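Local coordinates for conserved hypothetical protein TA1206 (PDB 1QW2) that is of unknown function; it is a DUF1805-family protein from Thermoplasma acidophilum with a beta/alpha fold, found as an assembly of four chains, at residues Met8-Ile13 and Gln21-Asp26; Leu33-Ser38 and Lys66-Met71. All coordinates share one frame; numbering follows the deposited sequence.

Interaction 1 of 2, residues Met8-Ile13 and Gln21-Asp26; sequences MQIDSI and QFFKSD
The N-terminal beta hairpin of the chain zips Met8-Ile13 to Gln21-Asp26 as antiparallel strands, with Gln9 facing Lys24 and Asp11 facing Phe22 as hydrogen-bonded pairs. Asp11 N gives its proton to Phe22 O at 2.9 Å and Phe22 N returns one to Asp11 O at 2.8 Å, both nearly straight. Gln9 and Lys24 exchange the same two bonds, and their side chains run together off one face, Gln9 OE1 lying 3.7 Å from Lys24 CD, while the extended lysine carries NZ on to Lys66. The carboxylate of Asp11 stands at the edge of the Phe22 ring.

The other face bears Met8, Ile10, Ser12, Gln21 and Phe23. With its CG anti to the backbone N (chi1 175°), Phe23 turns its ring edge to the strand 8-13: Ile10 CG1 comes to 3.9 Å from Phe23 CD2, and the selenium of selenomethionine Met8 lies at the ring's edge, a Met-aromatic contact. Gln21, bent at chi2, brings NE2 back to Ser12 OG (3.2 Å), and hydrogen bonds join Ser12 OG and Gln21 OE1 to Gln21 OE1 and Ser12 OG of the fourth subunit.

Strand 32-36 flanks 18-25 on its far side, helix 68-73 covers Phe22, and the second subunit continues the sheet beyond 8-13 as an antiparallel ladder.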
HETATM    1  N   MSE A   8       4.295  -5.977  -2.466  1.00 12.28           N
HETATM    2  CA  MSE A   8       4.583  -4.582  -2.176  1.00 11.96           C
HETATM    3  C   MSE A   8       4.813  -4.406  -0.687  1.00 12.27           C
HETATM    4  O   MSE A   8       4.161  -5.050   0.134  1.00 12.35           O
HETATM    5  CB  MSE A   8       3.423  -3.683  -2.600  1.00 16.24           C
HETATM    6  CG  MSE A   8       3.244  -3.549  -4.088  1.00 18.88           C
HETATM    7 SE   MSE A   8       1.838  -2.293  -4.467  1.00 33.46          SE
HETATM    8  CE  MSE A   8       2.098  -1.124  -3.006  1.00 15.00           C
ATOM      9  N   GLN A   9       5.744  -3.526  -0.349  1.00 12.06           N
ATOM     10  CA  GLN A   9       6.065  -3.224   1.034  1.00 15.19           C
ATOM     11  C   GLN A   9       6.063  -1.716   1.187  1.00 15.35           C
ATOM     12  O   GLN A   9       6.627  -1.001   0.359  1.00 14.66           O
ATOM     13  CB  GLN A   9       7.444  -3.772   1.407  1.00 19.20           C
ATOM     14  CG  GLN A   9       7.514  -5.282   1.519  1.00 25.07           C
ATOM     15  CD  GLN A   9       8.887  -5.758   1.946  1.00 28.27           C
ATOM     16  OE1 GLN A   9       9.880  -5.516   1.261  1.00 30.51           O
ATOM     17  NE2 GLN A   9       8.951  -6.435   3.088  1.00 31.89           N
ATOM     18  N   ILE A  10       5.422  -1.235   2.243  1.00 14.61           N
ATOM     19  CA  ILE A  10       5.350   0.192   2.513  1.00 17.39           C
ATOM     20  C   ILE A  10       5.704   0.365   3.979  1.00 17.49           C
ATOM     21  O   ILE A  10       4.973  -0.088   4.856  1.00 17.74           O
ATOM     22  CB  ILE A  10       3.932   0.728   2.272  1.00 19.90           C
ATOM     23  CG1 ILE A  10       3.447   0.291   0.890  1.00 21.51           C
ATOM     24  CG2 ILE A  10       3.925   2.248   2.381  1.00 23.36           C
ATOM     25  CD1 ILE A  10       1.967   0.499   0.674  1.00 25.58           C
ATOM     26  N   ASP A  11       6.829   1.012   4.247  1.00 17.12           N
ATOM     27  CA  ASP A  11       7.256   1.204   5.622  1.00 16.91           C
ATOM     28  C   ASP A  11       7.520   2.656   5.951  1.00 18.63           C
ATOM     29  O   ASP A  11       8.038   3.409   5.129  1.00 18.46           O
ATOM     30  CB  ASP A  11       8.528   0.400   5.892  1.00 19.88           C
ATOM     31  CG  ASP A  11       8.321  -1.093   5.747  1.00 22.62           C
ATOM     32  OD1 ASP A  11       9.327  -1.809   5.563  1.00 26.25           O
ATOM     33  OD2 ASP A  11       7.163  -1.558   5.824  1.00 23.28           O
ATOM     34  N   SER A  12       7.148   3.045   7.163  1.00 17.86           N
ATOM     35  CA  SER A  12       7.392   4.396   7.632  1.00 20.25           C
ATOM     36  C   SER A  12       8.590   4.252   8.554  1.00 20.52           C
ATOM     37  O   SER A  12       8.528   3.540   9.556  1.00 22.66           O
ATOM     38  CB  SER A  12       6.187   4.927   8.411  1.00 20.84           C
ATOM     39  OG  SER A  12       5.050   5.011   7.573  1.00 27.24           O
ATOM     40  N   ILE A  13       9.690   4.906   8.203  1.00 21.39           N
ATOM     41  CA  ILE A  13      10.890   4.819   9.015  1.00 22.62           C
ATOM     42  C   ILE A  13      11.319   6.189   9.503  1.00 23.53           C
ATOM     43  O   ILE A  13      10.989   7.210   8.900  1.00 23.28           O
ATOM     44  CB  ILE A  13      12.054   4.179   8.231  1.00 23.99           C
ATOM     45  CG1 ILE A  13      12.425   5.055   7.035  1.00 23.99           C
ATOM     46  CG2 ILE A  13      11.654   2.786   7.757  1.00 24.75           C
ATOM     47  CD1 ILE A  13      13.633   4.557   6.267  1.00 24.06           C
ATOM     48  N   GLN A  21       9.254   7.603   3.865  1.00 15.40           N
ATOM     49  CA  GLN A  21       8.425   6.510   3.391  1.00 16.19           C
ATOM     50  C   GLN A  21       9.276   5.614   2.501  1.00 15.06           C
ATOM     51  O   GLN A  21       9.836   6.076   1.504  1.00 14.41           O
ATOM     52  CB  GLN A  21       7.234   7.045   2.594  1.00 19.30           C
ATOM     53  CG  GLN A  21       6.318   7.958   3.395  1.00 26.82           C
ATOM     54  CD  GLN A  21       5.639   7.246   4.552  1.00 29.37           C
ATOM     55  OE1 GLN A  21       5.016   7.880   5.403  1.00 33.34           O
ATOM     56  NE2 GLN A  21       5.750   5.923   4.584  1.00 32.75           N
ATOM     57  N   PHE A  22       9.408   4.349   2.883  1.00 13.32           N
ATOM     58  CA  PHE A  22      10.160   3.392   2.087  1.00 13.03           C
ATOM     59  C   PHE A  22       9.147   2.540   1.341  1.00 12.26           C
ATOM     60  O   PHE A  22       8.192   2.034   1.931  1.00 13.53           O
ATOM     61  CB  PHE A  22      11.025   2.478   2.957  1.00 12.36           C
ATOM     62  CG  PHE A  22      11.653   1.344   2.193  1.00 13.62           C
ATOM     63  CD1 PHE A  22      12.663   1.585   1.264  1.00 13.04           C
ATOM     64  CD2 PHE A  22      11.208   0.037   2.369  1.00 15.31           C
ATOM     65  CE1 PHE A  22      13.222   0.548   0.520  1.00 14.67           C
ATOM     66  CE2 PHE A  22      11.761  -1.010   1.630  1.00 14.07           C
ATOM     67  CZ  PHE A  22      12.768  -0.755   0.703  1.00 15.63           C
ATOM     68  N   PHE A  23       9.357   2.389   0.041  1.00 10.96           N
ATOM     69  CA  PHE A  23       8.462   1.594  -0.780  1.00 11.27           C
ATOM     70  C   PHE A  23       9.257   0.618  -1.630  1.00 11.33           C
ATOM     71  O   PHE A  23      10.321   0.954  -2.144  1.00 10.64           O
ATOM     72  CB  PHE A  23       7.628   2.509  -1.688  1.00 13.09           C
ATOM     73  CG  PHE A  23       6.759   1.770  -2.669  1.00 14.75           C
ATOM     74  CD1 PHE A  23       7.214   1.496  -3.961  1.00 16.45           C
ATOM     75  CD2 PHE A  23       5.486   1.348  -2.304  1.00 14.02           C
ATOM     76  CE1 PHE A  23       6.404   0.811  -4.872  1.00 16.62           C
ATOM     77  CE2 PHE A  23       4.675   0.666  -3.203  1.00 18.50           C
ATOM     78  CZ  PHE A  23       5.135   0.396  -4.491  1.00 15.80           C
ATOM     79  N   LYS A  24       8.744  -0.599  -1.751  1.00 10.72           N
ATOM     80  CA  LYS A  24       9.368  -1.625  -2.571  1.00 10.66           C
ATOM     81  C   LYS A  24       8.257  -2.444  -3.200  1.00 12.11           C
ATOM     82  O   LYS A  24       7.320  -2.864  -2.524  1.00 12.64           O
ATOM     83  CB  LYS A  24      10.266  -2.551  -1.748  1.00 12.59           C
ATOM     84  CG  LYS A  24      10.887  -3.650  -2.603  1.00 14.83           C
ATOM     85  CD  LYS A  24      11.770  -4.581  -1.791  1.00 16.18           C
ATOM     86  CE  LYS A  24      12.264  -5.733  -2.653  1.00 19.07           C
ATOM     87  NZ  LYS A  24      13.119  -6.677  -1.887  1.00 21.79           N
ATOM     88  N   SER A  25       8.363  -2.672  -4.499  1.00 10.84           N
ATOM     89  CA  SER A  25       7.355  -3.431  -5.212  1.00 13.10           C
ATOM     90  C   SER A  25       8.007  -4.199  -6.338  1.00 13.38           C
ATOM     91  O   SER A  25       9.070  -3.812  -6.828  1.00 11.80           O
ATOM     92  CB  SER A  25       6.314  -2.472  -5.797  1.00 15.28           C
ATOM     93  OG  SER A  25       5.462  -3.124  -6.721  1.00 18.93           O
ATOM     94  N   ASP A  26       7.393  -5.308  -6.733  1.00 14.41           N
ATOM     95  CA  ASP A  26       7.919  -6.040  -7.865  1.00 15.15           C
ATOM     96  C   ASP A  26       7.576  -5.089  -9.004  1.00 14.78           C
ATOM     97  O   ASP A  26       6.629  -4.305  -8.899  1.00 15.87           O
ATOM     98  CB  ASP A  26       7.174  -7.363  -8.085  1.00 19.46           C
ATOM     99  CG  ASP A  26       7.376  -8.348  -6.959  1.00 22.78           C
ATOM    100  OD1 ASP A  26       8.537  -8.566  -6.561  1.00 27.19           O
ATOM    101  OD2 ASP A  26       6.370  -8.919  -6.485  1.00 27.41           O
TER

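Interaction 2 of 2, residues Leu33-Ser38 and Lys66-Met71; sequences LFIKGS and KTLDDM
Helix 68-73 lies against strand 32-36 through Leu33, Ile35, Leu68 and Met71, a sheet-to-helix layer buried near the centre of the chain. The packing is closest where Ile35 meets Leu68: the two side chains run at about a right angle, and Ile35 CD1 presses on Leu68 CD1 at 3.4 Å, tighter than usual for two methyl groups. Selenomethionine Met71 fills the next position. Its chain, bent at chi3 (80°), meets Ile35 tip to tip, with SE 3.8 Å from Ile35 CG1, and carries the CE methyl to 4.1 Å from Phe34 CA. Leu33 slides past Met71 in the opposite sense, its CD1 touching Met71 CG at 3.9 Å. Phe22 of the neighbouring strand packs against Ile35, Leu68 and Met71 alike. A glycine in place of Ile35 would probably open a gap beneath the helix, leaving the Leu68 methyl and the Met71 selenium without the branch they rest on.

Toward Lys66 the contact thins out. Leu33 CD1 reaches only the backbone here, at 3.6 Å from Lys66 C, and the CB of Lys66 points away from the strand, on the exposed side of the contact. Thr67 and Asp70 on this side serve the start of the helix: Thr67 is its N-cap, OG1 accepting from Asp70 N at 3.1 Å, and with Asp70 it forms a capping box in which Asp70 OD2 takes a weak bond from Thr67 N.

Hydrocarbon and selenium thus make the whole join between strand and helix side chains, so shape rather than directed polar bonding holds it, while the capping box ties down the helix start.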
ATOM      1  N   LEU A  33      12.195   0.355  -5.891  1.00  9.78           N
ATOM      2  CA  LEU A  33      12.217   0.787  -4.509  1.00 11.46           C
ATOM      3  C   LEU A  33      12.703   2.214  -4.396  1.00  9.32           C
ATOM      4  O   LEU A  33      13.547   2.663  -5.172  1.00  9.58           O
ATOM      5  CB  LEU A  33      13.068  -0.143  -3.631  1.00 15.74           C
ATOM      6  CG  LEU A  33      14.524  -0.454  -3.954  1.00 17.57           C
ATOM      7  CD1 LEU A  33      15.140  -1.196  -2.765  1.00 15.64           C
ATOM      8  CD2 LEU A  33      14.612  -1.299  -5.222  1.00 20.08           C
ATOM      9  N   PHE A  34      12.120   2.931  -3.445  1.00  9.01           N
ATOM     10  CA  PHE A  34      12.494   4.308  -3.197  1.00  7.97           C
ATOM     11  C   PHE A  34      12.272   4.673  -1.740  1.00  9.39           C
ATOM     12  O   PHE A  34      11.591   3.958  -1.000  1.00  9.84           O
ATOM     13  CB  PHE A  34      11.703   5.265  -4.123  1.00 10.94           C
ATOM     14  CG  PHE A  34      10.216   5.334  -3.845  1.00 12.32           C
ATOM     15  CD1 PHE A  34       9.721   6.034  -2.743  1.00 14.50           C
ATOM     16  CD2 PHE A  34       9.309   4.747  -4.719  1.00 13.61           C
ATOM     17  CE1 PHE A  34       8.344   6.149  -2.520  1.00 15.64           C
ATOM     18  CE2 PHE A  34       7.927   4.856  -4.505  1.00 15.21           C
ATOM     19  CZ  PHE A  34       7.447   5.558  -3.406  1.00 13.84           C
ATOM     20  N   ILE A  35      12.907   5.764  -1.328  1.00  8.86           N
ATOM     21  CA  ILE A  35      12.773   6.306   0.014  1.00 10.70           C
ATOM     22  C   ILE A  35      12.406   7.763  -0.227  1.00 11.89           C
ATOM     23  O   ILE A  35      13.138   8.487  -0.903  1.00 12.62           O
ATOM     24  CB  ILE A  35      14.088   6.256   0.808  1.00 14.08           C
ATOM     25  CG1 ILE A  35      14.542   4.808   0.980  1.00 18.19           C
ATOM     26  CG2 ILE A  35      13.886   6.916   2.177  1.00 16.72           C
ATOM     27  CD1 ILE A  35      15.887   4.668   1.669  1.00 19.27           C
ATOM     28  N   LYS A  36      11.275   8.192   0.312  1.00 12.09           N
ATOM     29  CA  LYS A  36      10.839   9.563   0.102  1.00 13.31           C
ATOM     30  C   LYS A  36      10.677  10.364   1.381  1.00 13.88           C
ATOM     31  O   LYS A  36      10.089   9.896   2.355  1.00 13.91           O
ATOM     32  CB  LYS A  36       9.530   9.562  -0.692  1.00 16.65           C
ATOM     33  CG  LYS A  36       8.989  10.945  -1.039  1.00 21.10           C
ATOM     34  CD  LYS A  36       7.925  11.388  -0.047  1.00 23.36           C
ATOM     35  CE  LYS A  36       7.361  12.753  -0.421  1.00 24.96           C
ATOM     36  NZ  LYS A  36       6.129  13.078   0.353  1.00 27.56           N
ATOM     37  N   GLY A  37      11.223  11.577   1.363  1.00 13.86           N
ATOM     38  CA  GLY A  37      11.124  12.471   2.498  1.00 16.45           C
ATOM     39  C   GLY A  37      10.265  13.645   2.076  1.00 17.05           C
ATOM     40  O   GLY A  37       9.774  13.677   0.950  1.00 17.77           O
ATOM     41  N   SER A  38      10.084  14.618   2.963  1.00 19.40           N
ATOM     42  CA  SER A  38       9.259  15.774   2.640  1.00 20.41           C
ATOM     43  C   SER A  38       9.879  16.711   1.604  1.00 20.73           C
ATOM     44  O   SER A  38       9.165  17.458   0.939  1.00 22.50           O
ATOM     45  CB  SER A  38       8.936  16.565   3.914  1.00 22.69           C
ATOM     46  OG  SER A  38      10.111  17.078   4.516  1.00 26.64           O
ATOM     47  N   LYS A  66      18.274  -3.824  -3.449  1.00 22.49           N
ATOM     48  CA  LYS A  66      17.094  -4.675  -3.376  1.00 22.90           C
ATOM     49  C   LYS A  66      16.359  -4.483  -2.054  1.00 21.47           C
ATOM     50  O   LYS A  66      15.197  -4.865  -1.925  1.00 23.23           O
ATOM     51  CB  LYS A  66      17.499  -6.145  -3.538  1.00 24.95           C
ATOM     52  CG  LYS A  66      18.201  -6.440  -4.855  1.00 28.37           C
ATOM     53  CD  LYS A  66      18.677  -7.883  -4.937  1.00 31.46           C
ATOM     54  CE  LYS A  66      19.417  -8.140  -6.242  1.00 31.57           C
ATOM     55  NZ  LYS A  66      19.974  -9.521  -6.317  1.00 33.63           N
ATOM     56  N   THR A  67      17.032  -3.879  -1.079  1.00 19.69           N
ATOM     57  CA  THR A  67      16.434  -3.652   0.235  1.00 19.63           C
ATOM     58  C   THR A  67      16.712  -2.249   0.755  1.00 17.96           C
ATOM     59  O   THR A  67      17.546  -1.524   0.209  1.00 17.58           O
ATOM     60  CB  THR A  67      16.991  -4.639   1.276  1.00 19.79           C
ATOM     61  OG1 THR A  67      18.348  -4.286   1.579  1.00 22.02           O
ATOM     62  CG2 THR A  67      16.952  -6.064   0.738  1.00 20.70           C
ATOM     63  N   LEU A  68      16.007  -1.874   1.818  1.00 19.00           N
ATOM     64  CA  LEU A  68      16.188  -0.567   2.435  1.00 19.62           C
ATOM     65  C   LEU A  68      17.632  -0.435   2.906  1.00 19.82           C
ATOM     66  O   LEU A  68      18.266   0.603   2.714  1.00 19.83           O
ATOM     67  CB  LEU A  68      15.243  -0.412   3.627  1.00 19.31           C
ATOM     68  CG  LEU A  68      15.492   0.789   4.541  1.00 21.17           C
ATOM     69  CD1 LEU A  68      15.342   2.084   3.756  1.00 19.75           C
ATOM     70  CD2 LEU A  68      14.514   0.749   5.702  1.00 22.16           C
ATOM     71  N   ASP A  69      18.147  -1.494   3.524  1.00 22.10           N
ATOM     72  CA  ASP A  69      19.521  -1.496   4.012  1.00 24.01           C
ATOM     73  C   ASP A  69      20.507  -1.252   2.875  1.00 23.31           C
ATOM     74  O   ASP A  69      21.464  -0.492   3.032  1.00 23.11           O
ATOM     75  CB  ASP A  69      19.842  -2.828   4.697  1.00 27.26           C
ATOM     76  CG  ASP A  69      19.214  -2.945   6.072  1.00 30.23           C
ATOM     77  OD1 ASP A  69      19.322  -4.028   6.684  1.00 33.61           O
ATOM     78  OD2 ASP A  69      18.617  -1.955   6.544  1.00 33.04           O
ATOM     79  N   ASP A  70      20.275  -1.897   1.735  1.00 22.21           N
ATOM     80  CA  ASP A  70      21.151  -1.725   0.580  1.00 22.46           C
ATOM     81  C   ASP A  70      21.156  -0.268   0.132  1.00 21.07           C
ATOM     82  O   ASP A  70      22.209   0.294  -0.175  1.00 20.76           O
ATOM     83  CB  ASP A  70      20.699  -2.600  -0.594  1.00 24.63           C
ATOM     84  CG  ASP A  70      20.937  -4.077  -0.351  1.00 27.57           C
ATOM     85  OD1 ASP A  70      22.016  -4.430   0.165  1.00 30.16           O
ATOM     86  OD2 ASP A  70      20.050  -4.883  -0.696  1.00 31.14           O
HETATM   87  N   MSE A  71      19.975   0.341   0.096  1.00 20.09           N
HETATM   88  CA  MSE A  71      19.859   1.734  -0.324  1.00 18.00           C
HETATM   89  C   MSE A  71      20.624   2.690   0.579  1.00 17.63           C
HETATM   90  O   MSE A  71      21.357   3.552   0.099  1.00 17.05           O
HETATM   91  CB  MSE A  71      18.394   2.170  -0.364  1.00 19.95           C
HETATM   92  CG  MSE A  71      17.606   1.622  -1.529  1.00 19.55           C
HETATM   93 SE   MSE A  71      15.916   2.545  -1.686  1.00 20.09          SE
HETATM   94  CE  MSE A  71      16.518   4.126  -2.577  1.00 17.13           C
TER

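The two contacts are consecutive along the chain and lie side by side in space, their centres about 8 Å apart. Strands 18-25 and 32-36 are neighbours in one sheet, so the hairpin of interaction 1 is continued by the strand of interaction 2, with Gln21 O 2.8 Å from Lys36 N in a probable hydrogen bond. A second probable hydrogen bond reaches the helix segment directly: Lys24 NZ lies 2.8 Å from Lys66 O, just before the helix. Phe22 CD1 also sits 3.5 Å from Phe34 O. Interaction 1 belongs largely to the subunit interfaces, whereas interaction 2 closes the core within the chain; both touch the second subunit.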